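Local coordinates for protein AxyAgu115A (Amphibacillus xylanus NBRC 15112, PDB 6NPS) that probably acts as a family GH115 alpha-glucuronidase that removes glucuronic acid side groups from arabinoglucuronoxylan, at residues 164-169 and 467-472; 430-435 and 461-466. The protein carries 3 engineered substitutions. All coordinates share one frame; numbering follows the deposited sequence.

Both contacts lie in the TIM-barrel part of the chain, and their centres are about 12 Å apart. They share helix 458-469, which follows the last barrel strand, 446-450. Contact 1 joins the end of this helix and the start of helix 471-474 to the loop that leads into the first barrel strand, 170-174. Contact 2 joins the middle of helix 458-469 to helix 428-440, the helix before strand 446-450. Along the chain the order is 164-169, 430-435, 461-466, 467-472, so contact 2 falls between the halves of contact 1. The two meet where Leu-467 packs on Met-435. Together they join helix 458-469 to helix 428-440 and to the loop before the first strand.

Contact 1 (164-169 and 467-472); sequences KEPSVK and LAYDFD
Ser-167 meets Phe-471 at the break between helix 458-469 and helix 471-474. This is a closure point of the TIM barrel: the loop before its first strand lies against the end of the helix that follows its last strand. The CB of Ser-167 points to the helix and rests on the CB of Phe-471 at 3.5 Å. One atom further, OG accepts the backbone N-H of Phe-471. Ser-167 OG lies 2.7 Å from Phe-471 N, and the bond is nearly straight, 170° at the hydrogen. OG stands beside its own backbone N (chi1 -48°), which turns it to the start of the new helix. A water also joins this OG to OD1 of Asp-470, whose side chain caps that helix through the N-H of Lys-473.

The loop backbone takes up carbonyls at the end of the first helix. Ser-167 N gives a hydrogen bond to Tyr-469 O at 3.0 Å, coming from above the carbonyl plane, 52° out of it. Val-168 N bonds Ala-468 O, also at 3.0 Å. Beside it the CB atoms of Val-168 and Ala-468 pack at 4.1 Å. Both side chains also touch Trp-447 of strand 446-450.

Pro-166 packs at the other end. Its CG meets CE1 of the Tyr-469 ring at 3.8 Å, and the two side chains cross at a slant. A water sits over the centre of one face of that ring. Another water accepts from the Tyr-469 OH at 2.7 Å and donates to Lys-164 O at 2.8 Å.

Contact 2 (430-435 and 461-466); sequences KIWEQM and LSFFLD
Phe-463 and Phe-464 span two helices whose axes, over segments 430-435 and 461-466, stay 10.7 Å apart. Phe-463 turns its ring edge to Ile-431 and Trp-432. The axes cross at -27°, close to parallel. This is packing of neighbouring TIM-barrel helices, those that follow strands 405-410 and 446-450. The touching side chains are all nonpolar or aromatic, and all are buried.

The two rings leave the helix at neighbouring positions and diverge. Phe-463 has CG anti to its backbone N (chi1 178°), which sends the ring across to helix 428-440. CD2 of Phe-463 meets CG2 of Ile-431 at 4.0 Å, the two side chains sliding past each other in opposite directions. CZ of Phe-463 meets CB of Trp-432 at 3.9 Å and also reaches CD1 of the indole. That approach is in the indole plane, so the two aromatic groups are not stacked.

CG2 of Ile-431 also lies 4.4 Å from CD2 of Phe-464, at the ring edge. Phe-464 then meets Met-435. The methionine chain bends at both chi2 and chi3 and curls round CE2 of the ring. CG of Met-435 lies 3.7 Å from Phe-464 CE2, and the methyl CE of Met-435 lies 3.8 Å from the same atom. SD of Met-435 sits 5.2 Å from the centroid of the Phe-464 ring, 75° off its normal, a Met-aromatic contact at the ring edge. An alanine in place of Met-435 would probably leave CE2 of Phe-464 without its CG, sulfur and methyl partners and open a gap between the helices.

Strand 446-450 runs between the two helices in the chain, and its Trp-447 touches both Met-435 and Phe-464. Tyr-409 of strand 405-410 also touches both. Thr-482 of helix 482-494 packs on Trp-432 and Phe-463.

Contact 1 (164-169 and 467-472)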
ATOM      1  N   LYS A 164       9.249  53.597  25.665  1.00 36.72           N
ATOM      2  CA  LYS A 164       9.601  52.887  26.902  1.00 40.55           C
ATOM      3  C   LYS A 164      10.749  51.902  26.650  1.00 40.30           C
ATOM      4  O   LYS A 164      10.912  51.436  25.522  1.00 44.91           O
ATOM      5  CB  LYS A 164       8.385  52.149  27.464  1.00 51.59           C
ATOM      6  CG  LYS A 164       7.200  53.049  27.771  1.00 67.26           C
ATOM      7  CD  LYS A 164       5.970  52.236  28.140  1.00 81.42           C
ATOM      8  CE  LYS A 164       4.908  53.106  28.794  1.00 92.44           C
ATOM      9  NZ  LYS A 164       4.878  52.928  30.272  1.00 97.47           N
ATOM     10  N   GLU A 165      11.547  51.579  27.671  1.00 33.85           N
ATOM     11  CA  GLU A 165      12.646  50.645  27.436  1.00 35.77           C
ATOM     12  C   GLU A 165      12.075  49.341  26.878  1.00 39.03           C
ATOM     13  O   GLU A 165      10.974  48.928  27.271  1.00 36.61           O
ATOM     14  CB  GLU A 165      13.421  50.375  28.728  1.00 42.91           C
ATOM     15  CG  GLU A 165      14.434  51.460  29.059  1.00 55.72           C
ATOM     16  CD  GLU A 165      15.201  51.226  30.373  1.00 64.08           C
ATOM     17  OE1 GLU A 165      14.626  50.684  31.341  1.00 68.83           O
ATOM     18  OE2 GLU A 165      16.394  51.581  30.425  1.00 68.09           O
ATOM     19  N   PRO A 166      12.759  48.695  25.941  1.00 41.92           N
ATOM     20  CA  PRO A 166      12.236  47.430  25.398  1.00 38.44           C
ATOM     21  C   PRO A 166      12.044  46.378  26.484  1.00 38.24           C
ATOM     22  O   PRO A 166      12.871  46.232  27.389  1.00 34.71           O
ATOM     23  CB  PRO A 166      13.321  47.013  24.395  1.00 36.76           C
ATOM     24  CG  PRO A 166      13.944  48.350  23.941  1.00 34.89           C
ATOM     25  CD  PRO A 166      13.925  49.199  25.185  1.00 37.08           C
ATOM     26  N   SER A 167      10.958  45.593  26.367  1.00 32.75           N
ATOM     27  CA  SER A 167      10.669  44.598  27.398  1.00 33.82           C
ATOM     28  C   SER A 167      11.742  43.509  27.431  1.00 34.34           C
ATOM     29  O   SER A 167      12.057  42.973  28.501  1.00 37.96           O
ATOM     30  CB  SER A 167       9.288  43.956  27.167  1.00 31.53           C
ATOM     31  OG  SER A 167       8.291  44.919  26.933  1.00 32.09           O
ATOM     32  N   VAL A 168      12.347  43.191  26.285  1.00 31.84           N
ATOM     33  CA  VAL A 168      13.401  42.183  26.238  1.00 30.84           C
ATOM     34  C   VAL A 168      14.714  42.874  25.835  1.00 29.55           C
ATOM     35  O   VAL A 168      14.764  43.630  24.855  1.00 32.45           O
ATOM     36  CB  VAL A 168      13.052  41.009  25.288  1.00 29.23           C
ATOM     37  CG1 VAL A 168      14.265  40.016  25.186  1.00 29.09           C
ATOM     38  CG2 VAL A 168      11.734  40.285  25.738  1.00 30.31           C
ATOM     39  N   LYS A 169      15.782  42.597  26.576  1.00 30.41           N
ATOM     40  CA  LYS A 169      17.008  43.390  26.409  1.00 32.57           C
ATOM     41  C   LYS A 169      17.686  43.181  25.048  1.00 36.33           C
ATOM     42  O   LYS A 169      18.125  44.160  24.411  1.00 30.74           O
ATOM     43  CB  LYS A 169      17.992  43.085  27.522  1.00 32.48           C
ATOM     44  CG  LYS A 169      19.156  44.110  27.526  1.00 40.90           C
ATOM     45  CD  LYS A 169      20.093  43.891  28.722  1.00 52.70           C
ATOM     46  CE  LYS A 169      21.148  45.001  28.809  1.00 58.73           C
ATOM     47  NZ  LYS A 169      22.160  44.752  29.894  1.00 64.37           N
ATOM     48  N   LEU A 467       6.491  41.791  19.916  1.00 29.29           N
ATOM     49  CA  LEU A 467       6.282  41.194  21.232  1.00 31.59           C
ATOM     50  C   LEU A 467       7.487  41.403  22.142  1.00 31.53           C
ATOM     51  O   LEU A 467       7.332  41.780  23.313  1.00 32.38           O
ATOM     52  CB  LEU A 467       5.982  39.694  21.042  1.00 32.48           C
ATOM     53  CG  LEU A 467       5.623  38.912  22.306  1.00 34.55           C
ATOM     54  CD1 LEU A 467       4.401  39.556  22.963  1.00 37.16           C
ATOM     55  CD2 LEU A 467       5.377  37.438  21.945  1.00 32.73           C
ATOM     56  N   ALA A 468       8.704  41.182  21.622  1.00 30.78           N
ATOM     57  CA  ALA A 468       9.916  41.398  22.419  1.00 30.74           C
ATOM     58  C   ALA A 468      10.066  42.863  22.805  1.00 32.13           C
ATOM     59  O   ALA A 468      10.511  43.187  23.918  1.00 33.45           O
ATOM     60  CB  ALA A 468      11.178  40.952  21.651  1.00 27.75           C
ATOM     61  N   TYR A 469       9.708  43.766  21.894  1.00 29.17           N
ATOM     62  CA  TYR A 469       9.924  45.184  22.152  1.00 28.12           C
ATOM     63  C   TYR A 469       8.916  45.743  23.150  1.00 32.03           C
ATOM     64  O   TYR A 469       9.294  46.501  24.045  1.00 33.33           O
ATOM     65  CB  TYR A 469       9.875  45.943  20.828  1.00 33.70           C
ATOM     66  CG  TYR A 469      10.013  47.451  20.954  1.00 37.12           C
ATOM     67  CD1 TYR A 469      11.262  48.049  21.180  1.00 34.15           C
ATOM     68  CD2 TYR A 469       8.895  48.280  20.849  1.00 34.03           C
ATOM     69  CE1 TYR A 469      11.380  49.440  21.303  1.00 37.14           C
ATOM     70  CE2 TYR A 469       9.009  49.680  20.966  1.00 36.20           C
ATOM     71  CZ  TYR A 469      10.254  50.239  21.188  1.00 40.30           C
ATOM     72  OH  TYR A 469      10.353  51.600  21.292  1.00 40.63           O
ATOM     73  N   ASP A 470       7.629  45.389  23.026  1.00 30.44           N
ATOM     74  CA  ASP A 470       6.547  45.968  23.866  1.00 39.28           C
ATOM     75  C   ASP A 470       5.659  44.833  24.363  1.00 39.83           C
ATOM     76  O   ASP A 470       4.590  44.532  23.810  1.00 36.82           O
ATOM     77  CB  ASP A 470       5.737  47.023  23.097  1.00 42.16           C
ATOM     78  CG  ASP A 470       4.825  47.870  24.011  1.00 51.66           C
ATOM     79  OD1 ASP A 470       4.585  47.494  25.181  1.00 46.45           O
ATOM     80  OD2 ASP A 470       4.340  48.916  23.528  1.00 54.69           O
ATOM     81  N   PHE A 471       6.124  44.174  25.420  1.00 35.70           N
ATOM     82  CA  PHE A 471       5.387  43.015  25.907  1.00 39.27           C
ATOM     83  C   PHE A 471       4.075  43.435  26.568  1.00 39.44           C
ATOM     84  O   PHE A 471       3.107  42.671  26.582  1.00 37.42           O
ATOM     85  CB  PHE A 471       6.281  42.225  26.869  1.00 34.43           C
ATOM     86  CG  PHE A 471       5.772  40.875  27.173  1.00 33.82           C
ATOM     87  CD1 PHE A 471       6.023  39.822  26.298  1.00 32.51           C
ATOM     88  CD2 PHE A 471       5.008  40.654  28.318  1.00 36.37           C
ATOM     89  CE1 PHE A 471       5.538  38.550  26.567  1.00 32.81           C
ATOM     90  CE2 PHE A 471       4.505  39.385  28.608  1.00 33.47           C
ATOM     91  CZ  PHE A 471       4.758  38.345  27.744  1.00 30.91           C
ATOM     92  N   ASP A 472       4.014  44.645  27.110  1.00 40.06           N
ATOM     93  CA  ASP A 472       2.770  45.072  27.740  1.00 42.60           C
ATOM     94  C   ASP A 472       1.662  45.262  26.713  1.00 41.39           C
ATOM     95  O   ASP A 472       0.491  44.985  27.013  1.00 40.66           O
ATOM     96  CB  ASP A 472       2.999  46.337  28.548  1.00 53.98           C
ATOM     97  CG  ASP A 472       3.978  46.101  29.700  1.00 73.08           C
ATOM     98  OD1 ASP A 472       4.023  44.961  30.223  1.00 77.55           O
ATOM     99  OD2 ASP A 472       4.715  47.043  30.069  1.00 79.55           O
TER
HETATM  100  O   HOH W   1      12.059  52.506  23.236  1.00 36.24           O
HETATM  101  O   HOH W   2       9.035  49.279  24.585  1.00 49.90           O
HETATM  102  O   HOH W   3       8.530  48.154  26.550  1.00 49.37           O
HETATM  103  O   HOH W   4       6.252  47.226  27.225  1.00 59.14           O

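Contact 2 (430-435 and 461-466)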
ATOM      1  N   LYS A 430       0.136  30.303  18.255  1.00 27.28           N
ATOM      2  CA  LYS A 430       1.104  29.415  18.868  1.00 29.10           C
ATOM      3  C   LYS A 430       2.343  30.180  19.330  1.00 31.73           C
ATOM      4  O   LYS A 430       2.847  29.965  20.447  1.00 30.43           O
ATOM      5  CB  LYS A 430       1.489  28.335  17.862  1.00 28.40           C
ATOM      6  CG  LYS A 430       2.671  27.443  18.268  1.00 35.75           C
ATOM      7  CD  LYS A 430       2.268  26.386  19.243  1.00 42.86           C
ATOM      8  CE  LYS A 430       3.436  25.400  19.500  1.00 49.64           C
ATOM      9  NZ  LYS A 430       3.476  24.242  18.561  1.00 46.60           N
ATOM     10  N   ILE A 431       2.854  31.066  18.479  1.00 26.67           N
ATOM     11  CA  ILE A 431       4.014  31.883  18.868  1.00 29.97           C
ATOM     12  C   ILE A 431       3.696  32.692  20.108  1.00 29.80           C
ATOM     13  O   ILE A 431       4.530  32.808  21.022  1.00 32.18           O
ATOM     14  CB  ILE A 431       4.462  32.803  17.716  1.00 30.52           C
ATOM     15  CG1 ILE A 431       4.875  31.974  16.507  1.00 34.88           C
ATOM     16  CG2 ILE A 431       5.665  33.664  18.130  1.00 29.58           C
ATOM     17  CD1 ILE A 431       4.996  32.835  15.227  1.00 34.19           C
ATOM     18  N   TRP A 432       2.502  33.325  20.136  1.00 31.71           N
ATOM     19  CA  TRP A 432       2.119  34.116  21.300  1.00 28.60           C
ATOM     20  C   TRP A 432       2.087  33.243  22.549  1.00 29.37           C
ATOM     21  O   TRP A 432       2.630  33.617  23.595  1.00 31.61           O
ATOM     22  CB  TRP A 432       0.762  34.802  21.070  1.00 27.47           C
ATOM     23  CG  TRP A 432       0.274  35.568  22.251  1.00 29.44           C
ATOM     24  CD1 TRP A 432       0.455  36.900  22.482  1.00 31.48           C
ATOM     25  CD2 TRP A 432      -0.446  35.058  23.380  1.00 32.33           C
ATOM     26  NE1 TRP A 432      -0.107  37.251  23.670  1.00 31.67           N
ATOM     27  CE2 TRP A 432      -0.685  36.145  24.239  1.00 33.26           C
ATOM     28  CE3 TRP A 432      -0.927  33.796  23.739  1.00 32.27           C
ATOM     29  CZ2 TRP A 432      -1.366  36.008  25.449  1.00 32.58           C
ATOM     30  CZ3 TRP A 432      -1.608  33.664  24.947  1.00 31.05           C
ATOM     31  CH2 TRP A 432      -1.829  34.761  25.773  1.00 31.91           C
ATOM     32  N   GLU A 433       1.470  32.057  22.452  1.00 30.05           N
ATOM     33  CA  GLU A 433       1.324  31.213  23.634  1.00 32.51           C
ATOM     34  C   GLU A 433       2.686  30.760  24.161  1.00 29.85           C
ATOM     35  O   GLU A 433       2.920  30.727  25.370  1.00 29.77           O
ATOM     36  CB  GLU A 433       0.446  30.002  23.304  1.00 33.69           C
ATOM     37  CG  GLU A 433       0.118  29.118  24.499  1.00 42.67           C
ATOM     38  CD  GLU A 433       0.973  27.846  24.519  1.00 58.72           C
ATOM     39  OE1 GLU A 433       1.510  27.477  23.444  1.00 63.52           O
ATOM     40  OE2 GLU A 433       1.099  27.216  25.596  1.00 66.11           O
ATOM     41  N   GLN A 434       3.564  30.336  23.274  1.00 27.57           N
ATOM     42  CA  GLN A 434       4.863  29.846  23.731  1.00 29.51           C
ATOM     43  C   GLN A 434       5.734  30.996  24.242  1.00 30.22           C
ATOM     44  O   GLN A 434       6.349  30.902  25.317  1.00 34.35           O
ATOM     45  CB  GLN A 434       5.559  29.100  22.589  1.00 30.24           C
ATOM     46  CG  GLN A 434       4.864  27.827  22.149  1.00 33.89           C
ATOM     47  CD  GLN A 434       4.914  26.768  23.226  1.00 38.59           C
ATOM     48  OE1 GLN A 434       5.974  26.326  23.621  1.00 39.27           O
ATOM     49  NE2 GLN A 434       3.748  26.365  23.717  1.00 42.52           N
ATOM     50  N   MET A 435       5.859  32.072  23.457  1.00 31.84           N
ATOM     51  CA  MET A 435       6.786  33.129  23.869  1.00 32.97           C
ATOM     52  C   MET A 435       6.263  33.925  25.053  1.00 33.30           C
ATOM     53  O   MET A 435       7.070  34.376  25.867  1.00 33.80           O
ATOM     54  CB  MET A 435       7.107  34.071  22.700  1.00 31.86           C
ATOM     55  CG  MET A 435       8.024  33.441  21.603  1.00 33.10           C
ATOM     56  SD  MET A 435       9.445  32.501  22.195  1.00 35.11           S
ATOM     57  CE  MET A 435      10.460  33.828  22.972  1.00 26.79           C
ATOM     58  N   LEU A 461       8.042  37.183  12.026  1.00 26.93           N
ATOM     59  CA  LEU A 461       9.209  37.913  12.532  1.00 29.01           C
ATOM     60  C   LEU A 461       8.806  39.283  13.071  1.00 31.11           C
ATOM     61  O   LEU A 461       9.293  39.721  14.117  1.00 32.26           O
ATOM     62  CB  LEU A 461      10.276  38.043  11.423  1.00 26.57           C
ATOM     63  CG  LEU A 461      11.522  38.891  11.822  1.00 28.81           C
ATOM     64  CD1 LEU A 461      12.212  38.240  13.022  1.00 28.16           C
ATOM     65  CD2 LEU A 461      12.489  39.072  10.633  1.00 30.50           C
ATOM     66  N   SER A 462       7.936  39.996  12.351  1.00 32.44           N
ATOM     67  CA  SER A 462       7.448  41.280  12.845  1.00 33.20           C
ATOM     68  C   SER A 462       6.775  41.093  14.208  1.00 28.52           C
ATOM     69  O   SER A 462       7.006  41.868  15.145  1.00 30.40           O
ATOM     70  CB  SER A 462       6.475  41.897  11.819  1.00 34.91           C
ATOM     71  OG  SER A 462       7.087  42.267  10.582  1.00 35.91           O
ATOM     72  N   PHE A 463       5.947  40.045  14.329  1.00 28.43           N
ATOM     73  CA  PHE A 463       5.233  39.781  15.569  1.00 28.07           C
ATOM     74  C   PHE A 463       6.198  39.465  16.710  1.00 25.31           C
ATOM     75  O   PHE A 463       6.053  39.973  17.828  1.00 31.40           O
ATOM     76  CB  PHE A 463       4.239  38.618  15.359  1.00 29.80           C
ATOM     77  CG  PHE A 463       3.500  38.273  16.631  1.00 29.36           C
ATOM     78  CD1 PHE A 463       2.624  39.184  17.172  1.00 33.35           C
ATOM     79  CD2 PHE A 463       3.759  37.087  17.315  1.00 31.58           C
ATOM     80  CE1 PHE A 463       1.984  38.940  18.384  1.00 35.81           C
ATOM     81  CE2 PHE A 463       3.100  36.813  18.529  1.00 30.19           C
ATOM     82  CZ  PHE A 463       2.216  37.752  19.054  1.00 34.57           C
ATOM     83  N   PHE A 464       7.154  38.566  16.450  1.00 27.49           N
ATOM     84  CA  PHE A 464       8.120  38.127  17.450  1.00 27.48           C
ATOM     85  C   PHE A 464       8.897  39.318  18.007  1.00 30.04           C
ATOM     86  O   PHE A 464       9.009  39.490  19.233  1.00 29.17           O
ATOM     87  CB  PHE A 464       9.066  37.111  16.797  1.00 25.19           C
ATOM     88  CG  PHE A 464      10.079  36.477  17.747  1.00 27.51           C
ATOM     89  CD1 PHE A 464      11.352  37.002  17.851  1.00 27.08           C
ATOM     90  CD2 PHE A 464       9.769  35.315  18.436  1.00 29.95           C
ATOM     91  CE1 PHE A 464      12.321  36.424  18.707  1.00 28.69           C
ATOM     92  CE2 PHE A 464      10.693  34.719  19.300  1.00 28.23           C
ATOM     93  CZ  PHE A 464      11.999  35.271  19.419  1.00 30.66           C
ATOM     94  N   LEU A 465       9.356  40.202  17.121  1.00 26.46           N
ATOM     95  CA  LEU A 465      10.112  41.375  17.552  1.00 29.70           C
ATOM     96  C   LEU A 465       9.215  42.494  18.109  1.00 35.62           C
ATOM     97  O   LEU A 465       9.688  43.313  18.919  1.00 33.06           O
ATOM     98  CB  LEU A 465      10.965  41.882  16.376  1.00 27.64           C
ATOM     99  CG  LEU A 465      12.095  40.894  15.990  1.00 32.75           C
ATOM    100  CD1 LEU A 465      12.904  41.391  14.817  1.00 30.30           C
ATOM    101  CD2 LEU A 465      13.039  40.633  17.173  1.00 33.60           C
ATOM    102  N   ASP A 466       7.934  42.549  17.720  1.00 33.28           N
ATOM    103  CA  ASP A 466       7.042  43.533  18.337  1.00 29.72           C
ATOM    104  C   ASP A 466       6.686  43.097  19.740  1.00 26.48           C
ATOM    105  O   ASP A 466       6.579  43.921  20.649  1.00 32.97           O
ATOM    106  CB  ASP A 466       5.753  43.698  17.511  1.00 31.24           C
ATOM    107  CG  ASP A 466       5.810  44.882  16.555  1.00 41.06           C
ATOM    108  OD1 ASP A 466       6.352  45.932  16.961  1.00 44.95           O
ATOM    109  OD2 ASP A 466       5.316  44.760  15.393  1.00 37.60           O
TER